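Local structure of hypothetical protein lpg0944 (Legionella pneumophila subsp. pneumophila str. Philadelphia 1, 4RXV) at residues E101-L113 / G135-K147. The protein is of uncharacterised biochemical function, but its N-terminal part, the piece in this structure, belongs to the RavJ peptidase family and is therefore probably a cysteine-protease-like domain. Residues are numbered along the deposited sequence; the frame is centred on the assembly and turned at random.
Sequences ECSNFAYHSAGVL and GRYLHNITLLVPK
Cys102 and His139 meet in a probable papain-like active site, where the turn leading into helix 105-113 packs on strand 136-146. Cys102 SG is 3.3 Å from His139 ND1 and lies oblique to the imidazole ring. The chi1 of Cys102, -167°, turns the sulfur away from its own backbone N to this position. As modelled, ND1 donates to Cys102 O at 2.9 Å, nearly straight (167°) and in the ring plane, while NE2 hydrogen-bonds Asp171 OD2; bonds at both nitrogens hold the ring's rotation. Next along the strand, Asn140 ND2 donates a bent hydrogen bond to Ser103 O (2.8 Å) from above the carbonyl plane. One water donates to Cys102 O and Asn140 O and accepts from Ala106 N. Thr142 OG1 then donates to Ala106 O (2.9 Å), which also accepts the helical bond from Ala110 N. Beyond it the contact turns apolar: Leu113 CD1 touches Thr142 CG2 at 3.9 Å and Leu144 CD2 at 4.0 Å. Helix and strand axes come within 7.0 Å, their N-to-C directions differing by 15°, a near-parallel course that carries the contact from Ala106 to Leu113. A cysteine before a helix, facing a strand histidine backed by an aspartate, is triad-like, consistent with clan CA peptidases.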
loop_
_atom_site.group_PDB
_atom_site.type_symbol
_atom_site.label_atom_id
_atom_site.label_comp_id
_atom_site.label_asym_id
_atom_site.label_seq_id
_atom_site.Cartn_x
_atom_site.Cartn_y
_atom_site.Cartn_z
ATOM N N GLU A 101 5.326 -4.550 5.763
ATOM C CA GLU A 101 6.340 -5.265 5.009
ATOM C C GLU A 101 5.836 -5.471 3.567
ATOM O O GLU A 101 4.744 -5.007 3.195
ATOM C CB GLU A 101 6.743 -6.576 5.718
ATOM C CG GLU A 101 5.578 -7.354 6.306
ATOM C CD GLU A 101 4.586 -7.719 5.253
ATOM O OE1 GLU A 101 3.422 -7.283 5.336
ATOM O OE2 GLU A 101 4.984 -8.434 4.309
ATOM N N CYS A 102 6.639 -6.137 2.749
ATOM C CA CYS A 102 6.468 -6.153 1.297
ATOM C C CYS A 102 5.139 -6.723 0.828
ATOM O O CYS A 102 4.614 -6.317 -0.210
ATOM C CB CYS A 102 7.622 -6.963 0.684
ATOM S SG CYS A 102 7.867 -6.839 -1.077
ATOM N N SER A 103 4.624 -7.696 1.565
ATOM C CA SER A 103 3.368 -8.329 1.198
ATOM C C SER A 103 2.144 -7.479 1.516
ATOM O O SER A 103 1.382 -7.159 0.625
ATOM C CB SER A 103 3.263 -9.698 1.867
ATOM O OG SER A 103 4.172 -10.582 1.257
ATOM N N ASN A 104 1.950 -7.112 2.772
ATOM C CA ASN A 104 0.651 -6.579 3.209
ATOM C C ASN A 104 0.564 -5.076 3.188
ATOM O O ASN A 104 -0.539 -4.564 3.335
ATOM C CB ASN A 104 0.280 -7.068 4.619
ATOM C CG ASN A 104 0.016 -8.561 4.691
ATOM O OD1 ASN A 104 0.017 -9.264 3.665
ATOM N ND2 ASN A 104 -0.255 -9.050 5.898
ATOM N N PHE A 105 1.663 -4.338 3.019
ATOM C CA PHE A 105 1.583 -2.894 3.166
ATOM C C PHE A 105 0.539 -2.279 2.215
ATOM O O PHE A 105 -0.188 -1.361 2.597
ATOM C CB PHE A 105 2.969 -2.305 2.918
ATOM C CG PHE A 105 3.280 -0.987 3.644
ATOM C CD1 PHE A 105 2.314 -0.160 4.171
ATOM C CD2 PHE A 105 4.597 -0.605 3.769
ATOM C CE1 PHE A 105 2.668 1.030 4.807
ATOM C CE2 PHE A 105 4.959 0.588 4.368
ATOM C CZ PHE A 105 3.994 1.406 4.881
ATOM N N ALA A 106 0.467 -2.775 0.983
ATOM C CA ALA A 106 -0.451 -2.253 -0.013
ATOM C C ALA A 106 -1.899 -2.249 0.481
ATOM O O ALA A 106 -2.690 -1.436 0.017
ATOM C CB ALA A 106 -0.332 -3.022 -1.299
ATOM N N TYR A 107 -2.255 -3.138 1.401
ATOM C CA TYR A 107 -3.608 -3.231 1.902
ATOM C C TYR A 107 -3.997 -1.933 2.613
ATOM O O TYR A 107 -5.163 -1.564 2.600
ATOM C CB TYR A 107 -3.740 -4.402 2.853
ATOM C CG TYR A 107 -3.415 -5.778 2.291
ATOM C CD1 TYR A 107 -3.201 -6.024 0.946
ATOM C CD2 TYR A 107 -3.280 -6.845 3.164
ATOM C CE1 TYR A 107 -2.890 -7.290 0.486
ATOM C CE2 TYR A 107 -2.975 -8.107 2.707
ATOM C CZ TYR A 107 -2.768 -8.310 1.371
ATOM O OH TYR A 107 -2.466 -9.566 0.889
ATOM N N HIS A 108 -3.026 -1.273 3.248
ATOM C CA HIS A 108 -3.296 -0.010 3.932
ATOM C C HIS A 108 -3.818 1.006 2.930
ATOM O O HIS A 108 -4.841 1.648 3.145
ATOM C CB HIS A 108 -2.009 0.471 4.580
ATOM C CG HIS A 108 -2.164 1.650 5.478
ATOM N ND1 HIS A 108 -2.514 2.905 5.026
ATOM C CD2 HIS A 108 -1.974 1.746 6.812
ATOM C CE1 HIS A 108 -2.554 3.713 6.065
ATOM N NE2 HIS A 108 -2.225 3.039 7.155
ATOM N N SER A 109 -3.094 1.183 1.839
ATOM C CA SER A 109 -3.507 2.140 0.802
ATOM C C SER A 109 -4.805 1.742 0.130
ATOM O O SER A 109 -5.603 2.631 -0.198
ATOM C CB SER A 109 -2.422 2.324 -0.253
ATOM O OG SER A 109 -1.243 2.855 0.293
ATOM N N ALA A 110 -5.054 0.453 -0.075
ATOM C CA ALA A 110 -6.349 0.033 -0.591
ATOM C C ALA A 110 -7.467 0.540 0.320
ATOM O O ALA A 110 -8.483 1.042 -0.171
ATOM C CB ALA A 110 -6.410 -1.468 -0.757
ATOM N N GLY A 111 -7.284 0.445 1.640
ATOM C CA GLY A 111 -8.273 0.966 2.571
ATOM C C GLY A 111 -8.454 2.461 2.473
ATOM O O GLY A 111 -9.588 2.947 2.432
ATOM N N VAL A 112 -7.354 3.202 2.426
ATOM C CA VAL A 112 -7.420 4.654 2.281
ATOM C C VAL A 112 -8.233 5.041 1.047
ATOM O O VAL A 112 -9.056 5.951 1.092
ATOM C CB VAL A 112 -6.000 5.250 2.233
ATOM C CG1 VAL A 112 -6.013 6.697 1.809
ATOM C CG2 VAL A 112 -5.290 5.074 3.588
ATOM N N LEU A 113 -7.969 4.367 -0.060
ATOM C CA LEU A 113 -8.613 4.696 -1.321
ATOM C C LEU A 113 -10.071 4.273 -1.353
ATOM O O LEU A 113 -10.915 5.008 -1.851
ATOM C CB LEU A 113 -7.840 4.054 -2.457
ATOM C CG LEU A 113 -6.412 4.568 -2.563
ATOM C CD1 LEU A 113 -5.592 3.649 -3.467
ATOM C CD2 LEU A 113 -6.325 6.005 -2.966
ATOM N N GLY A 135 7.281 -18.715 -8.929
ATOM C CA GLY A 135 5.921 -19.127 -8.647
ATOM C C GLY A 135 5.288 -18.377 -7.494
ATOM O O GLY A 135 4.083 -18.529 -7.248
ATOM N N ARG A 136 6.101 -17.589 -6.787
ATOM C CA ARG A 136 5.644 -16.741 -5.693
ATOM C C ARG A 136 5.557 -15.292 -6.173
ATOM O O ARG A 136 6.302 -14.872 -7.042
ATOM C CB ARG A 136 6.602 -16.823 -4.489
ATOM C CG ARG A 136 6.672 -18.195 -3.810
ATOM C CD ARG A 136 7.727 -18.233 -2.700
ATOM N NE ARG A 136 9.067 -18.056 -3.257
ATOM C CZ ARG A 136 10.026 -17.296 -2.733
ATOM N NH1 ARG A 136 9.846 -16.636 -1.598
ATOM N NH2 ARG A 136 11.191 -17.201 -3.355
ATOM N N TYR A 137 4.653 -14.540 -5.589
ATOM C CA TYR A 137 4.568 -13.108 -5.833
ATOM C C TYR A 137 4.953 -12.405 -4.530
ATOM O O TYR A 137 4.214 -12.432 -3.551
ATOM C CB TYR A 137 3.153 -12.740 -6.273
ATOM C CG TYR A 137 2.744 -13.319 -7.593
ATOM C CD1 TYR A 137 3.005 -12.674 -8.795
ATOM C CD2 TYR A 137 2.061 -14.521 -7.640
ATOM C CE1 TYR A 137 2.591 -13.222 -10.015
ATOM C CE2 TYR A 137 1.648 -15.077 -8.841
ATOM C CZ TYR A 137 1.913 -14.425 -10.024
ATOM O OH TYR A 137 1.503 -14.967 -11.229
ATOM N N LEU A 138 6.145 -11.829 -4.491
ATOM C CA LEU A 138 6.706 -11.340 -3.235
ATOM C C LEU A 138 6.065 -10.061 -2.713
ATOM O O LEU A 138 6.198 -9.748 -1.538
ATOM C CB LEU A 138 8.201 -11.053 -3.389
ATOM C CG LEU A 138 9.069 -12.222 -3.800
ATOM C CD1 LEU A 138 10.523 -11.798 -3.867
ATOM C CD2 LEU A 138 8.911 -13.379 -2.832
ATOM N N HIS A 139 5.416 -9.295 -3.581
ATOM C CA HIS A 139 5.072 -7.906 -3.272
ATOM C C HIS A 139 3.674 -7.568 -3.759
ATOM O O HIS A 139 3.419 -7.588 -4.953
ATOM C CB HIS A 139 6.072 -7.037 -3.999
ATOM C CG HIS A 139 5.882 -5.572 -3.799
ATOM N ND1 HIS A 139 5.514 -5.019 -2.592
ATOM C CD2 HIS A 139 6.042 -4.539 -4.654
ATOM C CE1 HIS A 139 5.439 -3.704 -2.718
ATOM N NE2 HIS A 139 5.770 -3.390 -3.953
ATOM N N ASN A 140 2.782 -7.215 -2.850
ATOM C CA ASN A 140 1.453 -6.787 -3.271
ATOM C C ASN A 140 1.447 -5.292 -3.547
ATOM O O ASN A 140 2.188 -4.520 -2.922
ATOM C CB ASN A 140 0.396 -7.200 -2.271
ATOM C CG ASN A 140 0.323 -8.715 -2.132
ATOM O OD1 ASN A 140 0.442 -9.437 -3.112
ATOM N ND2 ASN A 140 0.154 -9.191 -0.929
ATOM N N ILE A 141 0.637 -4.906 -4.512
ATOM C CA ILE A 141 0.517 -3.530 -4.979
ATOM C C ILE A 141 -0.953 -3.208 -5.138
ATOM O O ILE A 141 -1.741 -4.061 -5.541
ATOM C CB ILE A 141 1.247 -3.359 -6.360
ATOM C CG1 ILE A 141 2.752 -3.609 -6.177
ATOM C CG2 ILE A 141 0.973 -2.004 -6.956
ATOM C CD1 ILE A 141 3.517 -3.646 -7.500
ATOM N N THR A 142 -1.338 -1.973 -4.855
ATOM C CA THR A 142 -2.702 -1.495 -5.056
ATOM C C THR A 142 -2.787 -0.747 -6.364
ATOM O O THR A 142 -1.875 0.014 -6.713
ATOM C CB THR A 142 -3.157 -0.715 -3.832
ATOM O OG1 THR A 142 -3.283 -1.664 -2.774
ATOM C CG2 THR A 142 -4.483 0.002 -4.018
ATOM N N LEU A 143 -3.887 -0.951 -7.087
ATOM C CA LEU A 143 -4.157 -0.252 -8.338
ATOM C C LEU A 143 -5.449 0.539 -8.252
ATOM O O LEU A 143 -6.425 0.108 -7.642
ATOM C CB LEU A 143 -4.302 -1.204 -9.527
ATOM C CG LEU A 143 -3.156 -2.177 -9.778
ATOM C CD1 LEU A 143 -3.538 -3.102 -10.951
ATOM C CD2 LEU A 143 -1.864 -1.452 -10.039
ATOM N N LEU A 144 -5.429 1.685 -8.912
ATOM C CA LEU A 144 -6.631 2.431 -9.278
ATOM C C LEU A 144 -6.856 2.258 -10.765
ATOM O O LEU A 144 -5.999 2.631 -11.558
ATOM C CB LEU A 144 -6.460 3.912 -8.945
ATOM C CG LEU A 144 -6.381 4.223 -7.449
ATOM C CD1 LEU A 144 -5.698 5.563 -7.207
ATOM C CD2 LEU A 144 -7.747 4.226 -6.831
ATOM N N VAL A 145 -7.967 1.632 -11.149
ATOM C CA VAL A 145 -8.255 1.425 -12.565
ATOM C C VAL A 145 -9.477 2.243 -12.944
ATOM O O VAL A 145 -10.411 2.356 -12.177
ATOM C CB VAL A 145 -8.447 -0.073 -12.923
ATOM C CG1 VAL A 145 -7.135 -0.842 -12.687
ATOM C CG2 VAL A 145 -9.593 -0.701 -12.159
ATOM N N PRO A 146 -9.467 2.849 -14.131
ATOM C CA PRO A 146 -10.633 3.626 -14.526
ATOM C C PRO A 146 -11.886 2.763 -14.535
ATOM O O PRO A 146 -11.854 1.590 -14.878
ATOM C CB PRO A 146 -10.262 4.113 -15.927
ATOM C CG PRO A 146 -8.774 4.178 -15.905
ATOM C CD PRO A 146 -8.361 2.999 -15.093
ATOM N N LYS A 147 -12.991 3.355 -14.110
ATOM C CA LYS A 147 -14.272 2.666 -14.078
ATOM C C LYS A 147 -14.543 1.949 -15.380
ATOM O O LYS A 147 -14.427 2.560 -16.444
ATOM C CB LYS A 147 -15.381 3.697 -13.890
ATOM C CG LYS A 147 -15.514 4.200 -12.500
ATOM C CD LYS A 147 -16.024 3.121 -11.602
ATOM C CE LYS A 147 -16.365 3.679 -10.257
ATOM N NZ LYS A 147 -16.763 2.591 -9.355
HETATM O O HOH W 1 2.731 -4.164 -0.301
HETATM O O HOH W 2 4.184 -12.399 -0.799
#